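Local atomic coordinates of beta-N-acetylhexosaminidase (Mycobacterium smegmatis, PDB entry 4YYF), a protein that probably hydrolyses terminal non-reducing N-acetyl-D-hexosamine residues from N-acetyl-beta-D-hexosaminides as a glycosyl hydrolase of family 3. Residues 101-106 and 110-115; 145-150 and 196-201; 80-85 and 114-119. The protein carries 1 engineered substitution. All coordinates share one frame; numbering follows the deposited sequence.

Interaction 1. Residues 101-106 and 110-115; sequences VSVDEE and VSRLAS
Glu105 and Ser111 form an antiparallel, non-hydrogen-bonded pair in a short beta hairpin, where strand 100-107 of the family 3 TIM-barrel domain turns back into strand 110-111. Their side chains set out in diverging directions, yet the carboxylate of Glu105 returns to the second segment: CG stands anti to the backbone N (chi1 -174°) and the chain then bends at chi2 (44°). OE1 receives a hydrogen bond from Ser111 OG at 2.6 Å on its syn lone pair, while OE2 is met nearly end-on by the backbone N of Leu113 at 2.8 Å. One carboxylate thus grips both the returning strand and the type I turn from Ser111 to Ala114, a task that suits the length and two acceptors of glutamate. The backbones add a bond from Glu106 N to Val110 O at 2.8 Å, and a straight but weak one from Arg112 N to Asp104 O.

Apolar groups fill in beside these bonds, and branched valine and leucine suit the buried side. Val103 CG2 lies 3.9 Å from Leu113 CG, and Val110 CG1 lies 3.6 Å from Asp104 CB while also sitting over the centre of one face of the Arg112 guanidinium.

Farther out, Arg142 of helix 132-148 forms a salt bridge with Glu105 OE1, adding a charged partner to the one supplied by Ser111, and Asp154 OD1 accepts the backbone N-H of Glu105. The carboxylate of Glu106 is held by salt bridges to Lys203 and Arg173, and within the hairpin its OE2 passes 3.5 Å from Val110 CG1.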
loop_
_atom_site.group_PDB
_atom_site.type_symbol
_atom_site.label_atom_id
_atom_site.label_comp_id
_atom_site.label_asym_id
_atom_site.label_seq_id
_atom_site.Cartn_x
_atom_site.Cartn_y
_atom_site.Cartn_z
ATOM N N VAL A 101 -11.192 0.009 -1.306
ATOM C CA VAL A 101 -11.003 -0.287 -2.718
ATOM C C VAL A 101 -9.771 0.471 -3.179
ATOM O O VAL A 101 -9.775 1.692 -3.184
ATOM C CB VAL A 101 -12.227 0.167 -3.533
ATOM C CG1 VAL A 101 -12.002 -0.098 -5.041
ATOM C CG2 VAL A 101 -13.480 -0.573 -3.024
ATOM N N SER A 102 -8.719 -0.256 -3.551
ATOM C CA SER A 102 -7.425 0.366 -3.812
ATOM C C SER A 102 -6.998 0.178 -5.258
ATOM O O SER A 102 -7.529 -0.684 -5.963
ATOM C CB SER A 102 -6.366 -0.197 -2.863
ATOM O OG SER A 102 -6.266 -1.609 -3.000
ATOM N N VAL A 103 -6.021 0.983 -5.687
ATOM C CA VAL A 103 -5.548 0.979 -7.063
ATOM C C VAL A 103 -4.162 1.632 -7.122
ATOM O O VAL A 103 -3.826 2.459 -6.265
ATOM C CB VAL A 103 -6.545 1.754 -7.984
ATOM C CG1 VAL A 103 -6.576 3.252 -7.614
ATOM C CG2 VAL A 103 -6.184 1.570 -9.467
ATOM N N ASP A 104 -3.356 1.243 -8.106
ATOM C CA ASP A 104 -2.139 1.979 -8.456
ATOM C C ASP A 104 -2.473 3.088 -9.459
ATOM O O ASP A 104 -2.497 2.851 -10.662
ATOM C CB ASP A 104 -1.109 1.061 -9.119
ATOM C CG ASP A 104 -0.258 0.292 -8.122
ATOM O OD1 ASP A 104 -0.273 0.621 -6.915
ATOM O OD2 ASP A 104 0.451 -0.648 -8.558
ATOM N N GLU A 105 -2.712 4.300 -8.982
ATOM C CA GLU A 105 -3.012 5.408 -9.887
ATOM C C GLU A 105 -2.021 6.555 -9.649
ATOM O O GLU A 105 -2.314 7.510 -8.920
ATOM C CB GLU A 105 -4.476 5.844 -9.716
ATOM C CG GLU A 105 -4.951 6.897 -10.694
ATOM C CD GLU A 105 -4.523 6.628 -12.123
ATOM O OE1 GLU A 105 -3.644 7.356 -12.625
ATOM O OE2 GLU A 105 -5.073 5.702 -12.760
ATOM N N GLU A 106 -0.838 6.430 -10.256
ATOM C CA GLU A 106 0.275 7.373 -10.069
ATOM C C GLU A 106 0.348 8.375 -11.205
ATOM O O GLU A 106 0.833 9.494 -11.028
ATOM C CB GLU A 106 1.614 6.612 -10.036
ATOM C CG GLU A 106 1.711 5.538 -8.955
ATOM C CD GLU A 106 2.923 4.635 -9.125
ATOM O OE1 GLU A 106 3.930 5.090 -9.721
ATOM O OE2 GLU A 106 2.863 3.467 -8.663
ATOM N N VAL A 110 2.159 4.139 -14.693
ATOM C CA VAL A 110 1.312 3.425 -13.745
ATOM C C VAL A 110 0.001 4.163 -13.493
ATOM O O VAL A 110 -0.128 4.950 -12.558
ATOM C CB VAL A 110 2.055 3.184 -12.416
ATOM C CG1 VAL A 110 1.226 2.307 -11.490
ATOM C CG2 VAL A 110 3.392 2.509 -12.697
ATOM N N SER A 111 -0.988 3.881 -14.327
ATOM C CA SER A 111 -2.224 4.647 -14.303
ATOM C C SER A 111 -3.374 3.722 -14.687
ATOM O O SER A 111 -3.935 3.827 -15.780
ATOM C CB SER A 111 -2.104 5.814 -15.280
ATOM O OG SER A 111 -3.156 6.745 -15.128
ATOM N N ARG A 112 -3.722 2.810 -13.782
ATOM C CA ARG A 112 -4.689 1.758 -14.106
ATOM C C ARG A 112 -6.092 2.298 -14.416
ATOM O O ARG A 112 -6.885 1.620 -15.053
ATOM C CB ARG A 112 -4.749 0.721 -12.975
ATOM C CG ARG A 112 -3.383 0.124 -12.588
ATOM C CD ARG A 112 -2.552 -0.298 -13.802
ATOM N NE ARG A 112 -1.310 -0.982 -13.415
ATOM C CZ ARG A 112 -0.132 -0.808 -14.009
ATOM N NH1 ARG A 112 -0.011 0.031 -15.026
ATOM N NH2 ARG A 112 0.932 -1.477 -13.585
ATOM N N LEU A 113 -6.386 3.528 -13.994
ATOM C CA LEU A 113 -7.703 4.116 -14.268
ATOM C C LEU A 113 -7.729 5.117 -15.437
ATOM O O LEU A 113 -8.759 5.760 -15.697
ATOM C CB LEU A 113 -8.261 4.765 -13.001
ATOM C CG LEU A 113 -8.398 3.838 -11.786
ATOM C CD1 LEU A 113 -8.940 4.627 -10.587
ATOM C CD2 LEU A 113 -9.306 2.651 -12.115
ATOM N N ALA A 114 -6.620 5.231 -16.159
ATOM C CA ALA A 114 -6.495 6.238 -17.231
ATOM C C ALA A 114 -7.606 6.211 -18.279
ATOM O O ALA A 114 -7.974 7.253 -18.825
ATOM C CB ALA A 114 -5.130 6.157 -17.910
ATOM N N SER A 115 -8.130 5.027 -18.576
ATOM C CA SER A 115 -9.166 4.906 -19.604
ATOM C C SER A 115 -10.451 5.605 -19.162
ATOM O O SER A 115 -11.268 6.020 -19.995
ATOM C CB SER A 115 -9.443 3.432 -19.919
ATOM O OG SER A 115 -9.872 2.758 -18.752
#

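Interaction 2. Residues 145-150 and 196-201; sequences KMRDLG and AGVLPV. With ACT (acetate ion), chain E.
Arg147, near the C-terminal end of helix 132-148, reaches across to the end of helix 179-196, so two helices of the TIM barrel are joined where the second leads into strand 199-205. The polar part is a single hydrogen bond, from Arg147 NH1 to Ala196 O at 2.9 Å. The donor lies in the carbonyl plane on a lone pair of the oxygen, and that oxygen is only 4° out of the guanidinium plane, although the N-H...O angle, 147°, is somewhat bent. Bends at chi2 and chi3 fold the arginine chain toward its partner, and Gly197 O comes over one face of the same group.

The apolar part belongs to the arginine's methylenes. CD lies 3.6 Å from Val198 CG2, the two side chains sliding past each other in opposite directions.

Backbone shape matters as well. Gly197 and Gly150 both end their helices in Schellman motifs with positive phi, a conformation that suits glycine, and Gly197 CA passes 3.5 Å from Arg147 NH1.

A separate hydrogen bond is made by Lys145, whose NZ donates to an acetate oxygen at 2.7 Å; Arg142 also hydrogen-bonds this ion, which probably came from the crystallisation liquor.

A guanidinium placed at a helix C terminus should be electrostatically favoured there, since carbonyl oxygens give that end a partial negative charge.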
loop_
_atom_site.group_PDB
_atom_site.type_symbol
_atom_site.label_atom_id
_atom_site.label_comp_id
_atom_site.label_asym_id
_atom_site.label_seq_id
_atom_site.Cartn_x
_atom_site.Cartn_y
_atom_site.Cartn_z
ATOM N N LYS A 145 -12.170 12.119 -9.219
ATOM C CA LYS A 145 -12.564 11.203 -10.291
ATOM C C LYS A 145 -12.473 9.759 -9.819
ATOM O O LYS A 145 -13.303 8.934 -10.195
ATOM C CB LYS A 145 -11.737 11.435 -11.562
ATOM C CG LYS A 145 -12.071 12.726 -12.304
ATOM C CD LYS A 145 -11.050 12.991 -13.409
ATOM C CE LYS A 145 -11.277 14.321 -14.104
ATOM N NZ LYS A 145 -10.358 14.498 -15.288
HETATM N N MSE A 146 -11.481 9.458 -8.983
HETATM C CA MSE A 146 -11.382 8.134 -8.354
HETATM C C MSE A 146 -12.507 7.848 -7.363
HETATM O O MSE A 146 -13.049 6.747 -7.336
HETATM C CB MSE A 146 -10.033 7.982 -7.620
HETATM C CG MSE A 146 -8.858 7.874 -8.550
HETATM SE SE MSE A 146 -7.220 7.766 -7.496
HETATM C CE MSE A 146 -6.246 9.253 -8.333
ATOM N N ARG A 147 -12.837 8.837 -6.534
ATOM C CA ARG A 147 -13.953 8.715 -5.602
ATOM C C ARG A 147 -15.254 8.404 -6.335
ATOM O O ARG A 147 -16.032 7.573 -5.881
ATOM C CB ARG A 147 -14.154 10.010 -4.814
ATOM C CG ARG A 147 -13.062 10.370 -3.810
ATOM C CD ARG A 147 -12.876 9.334 -2.711
ATOM N NE ARG A 147 -14.071 9.004 -1.925
ATOM C CZ ARG A 147 -14.626 9.788 -1.005
ATOM N NH1 ARG A 147 -14.153 11.015 -0.797
ATOM N NH2 ARG A 147 -15.688 9.357 -0.320
ATOM N N ASP A 148 -15.500 9.088 -7.455
ATOM C CA ASP A 148 -16.702 8.838 -8.268
ATOM C C ASP A 148 -16.801 7.370 -8.687
ATOM O O ASP A 148 -17.896 6.819 -8.865
ATOM C CB ASP A 148 -16.695 9.704 -9.529
ATOM C CG ASP A 148 -17.473 10.990 -9.373
ATOM O OD1 ASP A 148 -18.434 11.030 -8.565
ATOM O OD2 ASP A 148 -17.136 11.961 -10.088
ATOM N N LEU A 149 -15.647 6.734 -8.835
ATOM C CA LEU A 149 -15.601 5.334 -9.252
ATOM C C LEU A 149 -15.610 4.369 -8.074
ATOM O O LEU A 149 -15.554 3.155 -8.267
ATOM C CB LEU A 149 -14.360 5.079 -10.125
ATOM C CG LEU A 149 -14.302 5.837 -11.451
ATOM C CD1 LEU A 149 -12.937 5.650 -12.115
ATOM C CD2 LEU A 149 -15.402 5.353 -12.403
ATOM N N GLY A 150 -15.685 4.886 -6.852
ATOM C CA GLY A 150 -15.724 4.006 -5.689
ATOM C C GLY A 150 -14.372 3.664 -5.086
ATOM O O GLY A 150 -14.287 2.840 -4.167
ATOM N N ALA A 196 -9.357 15.170 -1.589
ATOM C CA ALA A 196 -10.435 14.509 -2.329
ATOM C C ALA A 196 -11.109 13.426 -1.478
ATOM O O ALA A 196 -12.186 12.932 -1.819
ATOM C CB ALA A 196 -9.907 13.892 -3.626
ATOM N N GLY A 197 -10.470 13.051 -0.374
ATOM C CA GLY A 197 -11.009 12.019 0.498
ATOM C C GLY A 197 -10.497 10.630 0.159
ATOM O O GLY A 197 -11.038 9.621 0.628
ATOM N N VAL A 198 -9.429 10.580 -0.634
ATOM C CA VAL A 198 -8.767 9.321 -0.972
ATOM C C VAL A 198 -7.616 9.163 0.001
ATOM O O VAL A 198 -6.935 10.140 0.298
ATOM C CB VAL A 198 -8.192 9.364 -2.417
ATOM C CG1 VAL A 198 -7.368 8.109 -2.723
ATOM C CG2 VAL A 198 -9.320 9.512 -3.438
ATOM N N LEU A 199 -7.392 7.949 0.509
ATOM C CA LEU A 199 -6.236 7.715 1.376
ATOM C C LEU A 199 -4.977 7.576 0.524
ATOM O O LEU A 199 -4.860 6.631 -0.254
ATOM C CB LEU A 199 -6.423 6.427 2.198
ATOM C CG LEU A 199 -5.225 6.055 3.083
ATOM C CD1 LEU A 199 -5.050 7.062 4.264
ATOM C CD2 LEU A 199 -5.383 4.619 3.618
ATOM N N PRO A 200 -4.028 8.516 0.660
ATOM C CA PRO A 200 -2.774 8.336 -0.076
ATOM C C PRO A 200 -1.820 7.391 0.661
ATOM O O PRO A 200 -1.888 7.266 1.891
ATOM C CB PRO A 200 -2.203 9.755 -0.149
ATOM C CG PRO A 200 -2.766 10.462 1.048
ATOM C CD PRO A 200 -4.054 9.772 1.442
ATOM N N VAL A 201 -0.967 6.698 -0.093
ATOM C CA VAL A 201 -0.020 5.747 0.500
ATOM C C VAL A 201 1.389 6.051 -0.017
ATOM O O VAL A 201 1.666 5.874 -1.196
ATOM C CB VAL A 201 -0.381 4.283 0.162
ATOM C CG1 VAL A 201 0.523 3.311 0.965
ATOM C CG2 VAL A 201 -1.871 3.988 0.467
HETATM C C ACT E . -6.810 15.286 -14.428
HETATM O O ACT E . -8.044 15.238 -14.226
HETATM O OXT ACT E . -6.342 14.360 -15.122
HETATM C CH3 ACT E . -5.954 16.372 -13.849
#

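Interaction 3. Residues 80-85 and 114-119; sequences SMLTDG and ASLIGS
Leu116 and Leu82 each carry CG anti to the carbonyl carbon, beside the backbone N (chi1 -67° and -54°), and both chains are extended at chi2, which pushes a methyl of each forward until Leu116 CD1 and Leu82 CD1 stand 4.2 Å apart. Thr83 is turned differently: OG1 occupies the slot between the backbone N and the carbonyl carbon, and CG2 therefore stands anti to the carbonyl carbon, beside the backbone N, and is directed at Leu116. It meets Leu116 CD2 at 4.0 Å, tip to tip, whereas the two leucines cross at a slant. The forked end of Leu116 therefore gives one methyl to each neighbour, a use to which leucine is well suited, and threonine serves at an exposed position because it offers a methyl without giving up a hydroxyl.

The contact joins the loop between strand 70-73 and helix 86-93 to the short helix 114-117 of the TIM-barrel domain. The backbones stay far apart, with Thr83 CA and Leu116 CA 9.2 Å from each other. Each segment is shaped by its own bonds: Thr83 N donates to Ser80 O at 3.1 Å, and Gly118 N closes helix 114-117 on Ala114 O at 2.9 Å. Gly118 leaves the helix with positive phi, and Gly85, also at positive phi, is the N-cap residue of helix 86-93.

Behind this small junction, Leu82 also packs on Leu113 and Leu87, and Thr83 on Leu149. With no hydrogen bond between the two segments, their attraction rests on dispersion and the partial shielding of methyl groups from water, forces that impose little directional constraint.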
loop_
_atom_site.group_PDB
_atom_site.type_symbol
_atom_site.label_atom_id
_atom_site.label_comp_id
_atom_site.label_asym_id
_atom_site.label_seq_id
_atom_site.Cartn_x
_atom_site.Cartn_y
_atom_site.Cartn_z
ATOM N N SER A 80 -15.318 -2.576 -15.859
ATOM C CA SER A 80 -16.744 -2.281 -15.983
ATOM C C SER A 80 -17.433 -2.281 -14.619
ATOM O O SER A 80 -18.441 -1.604 -14.440
ATOM C CB SER A 80 -17.433 -3.248 -16.949
ATOM O OG SER A 80 -17.328 -4.564 -16.464
HETATM N N MSE A 81 -16.890 -3.017 -13.650
HETATM C CA MSE A 81 -17.482 -3.034 -12.307
HETATM C C MSE A 81 -17.488 -1.653 -11.640
HETATM O O MSE A 81 -18.258 -1.411 -10.706
HETATM C CB MSE A 81 -16.763 -4.045 -11.405
HETATM C CG MSE A 81 -15.272 -3.733 -11.185
HETATM SE SE MSE A 81 -14.404 -5.064 -10.020
HETATM C CE MSE A 81 -15.389 -4.670 -8.416
ATOM N N LEU A 82 -16.634 -0.744 -12.107
ATOM C CA LEU A 82 -16.576 0.601 -11.520
ATOM C C LEU A 82 -17.651 1.534 -12.056
ATOM O O LEU A 82 -17.932 2.576 -11.448
ATOM C CB LEU A 82 -15.215 1.253 -11.774
ATOM C CG LEU A 82 -14.017 0.445 -11.333
ATOM C CD1 LEU A 82 -12.742 1.178 -11.715
ATOM C CD2 LEU A 82 -14.099 0.206 -9.832
ATOM N N THR A 83 -18.229 1.190 -13.203
ATOM C CA THR A 83 -19.226 2.062 -13.819
ATOM C C THR A 83 -20.607 1.436 -13.954
ATOM O O THR A 83 -21.553 2.123 -14.348
ATOM C CB THR A 83 -18.782 2.579 -15.214
ATOM O OG1 THR A 83 -18.549 1.471 -16.089
ATOM C CG2 THR A 83 -17.511 3.411 -15.107
ATOM N N ASP A 84 -20.741 0.141 -13.660
ATOM C CA ASP A 84 -22.033 -0.518 -13.913
ATOM C C ASP A 84 -22.848 -0.748 -12.640
ATOM O O ASP A 84 -23.889 -1.393 -12.673
ATOM C CB ASP A 84 -21.882 -1.829 -14.707
ATOM C CG ASP A 84 -21.154 -2.923 -13.925
ATOM O OD1 ASP A 84 -20.963 -2.784 -12.690
ATOM O OD2 ASP A 84 -20.767 -3.943 -14.551
ATOM N N GLY A 85 -22.369 -0.219 -11.524
ATOM C CA GLY A 85 -23.090 -0.332 -10.262
ATOM C C GLY A 85 -22.663 -1.510 -9.408
ATOM O O GLY A 85 -23.071 -1.624 -8.249
ATOM N N ALA A 114 -6.620 5.231 -16.159
ATOM C CA ALA A 114 -6.495 6.238 -17.231
ATOM C C ALA A 114 -7.606 6.211 -18.279
ATOM O O ALA A 114 -7.974 7.253 -18.825
ATOM C CB ALA A 114 -5.130 6.157 -17.910
ATOM N N SER A 115 -8.130 5.027 -18.576
ATOM C CA SER A 115 -9.166 4.906 -19.604
ATOM C C SER A 115 -10.451 5.605 -19.162
ATOM O O SER A 115 -11.268 6.020 -19.995
ATOM C CB SER A 115 -9.443 3.432 -19.919
ATOM O OG SER A 115 -9.872 2.758 -18.752
ATOM N N LEU A 116 -10.612 5.752 -17.847
ATOM C CA LEU A 116 -11.814 6.364 -17.276
ATOM C C LEU A 116 -11.586 7.778 -16.756
ATOM O O LEU A 116 -12.491 8.606 -16.771
ATOM C CB LEU A 116 -12.369 5.491 -16.138
ATOM C CG LEU A 116 -12.941 4.127 -16.531
ATOM C CD1 LEU A 116 -13.149 3.264 -15.285
ATOM C CD2 LEU A 116 -14.251 4.277 -17.274
ATOM N N ILE A 117 -10.387 8.065 -16.261
ATOM C CA ILE A 117 -10.177 9.371 -15.643
ATOM C C ILE A 117 -9.225 10.273 -16.433
ATOM O O ILE A 117 -8.958 11.405 -16.024
ATOM C CB ILE A 117 -9.732 9.270 -14.155
ATOM C CG1 ILE A 117 -8.298 8.734 -14.033
ATOM C CG2 ILE A 117 -10.723 8.423 -13.346
ATOM C CD1 ILE A 117 -7.722 8.872 -12.600
ATOM N N GLY A 118 -8.728 9.769 -17.560
ATOM C CA GLY A 118 -7.798 10.514 -18.393
ATOM C C GLY A 118 -6.364 10.178 -18.034
ATOM O O GLY A 118 -6.086 9.704 -16.939
ATOM N N SER A 119 -5.434 10.434 -18.935
ATOM C CA SER A 119 -4.035 10.200 -18.599
ATOM C C SER A 119 -3.407 11.429 -17.928
ATOM O O SER A 119 -3.902 12.549 -18.048
ATOM C CB SER A 119 -3.243 9.805 -19.840
ATOM O OG SER A 119 -3.169 10.894 -20.725
#

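Overall arrangement
From the N terminus, 80-85 comes first, and its contact with 114-119 closes a loop containing helix 86-93 and strand 100-107. Interaction 1 closes a tight hairpin wholly nested within that span, and the two share Ala114 and Ser115. Interaction 2 follows in series, closing a longer excursion through strand 153-154 and helix 179-196. Helix 132-148 and the turn after it link all three: Met146 packs on Glu105 and Leu113 of interaction 1, while Leu149 touches Leu82, Thr83 and Ile117 of interaction 3. Barrel strands, an outer helix and peripheral loops are thereby tied together on one side of the chain's centre.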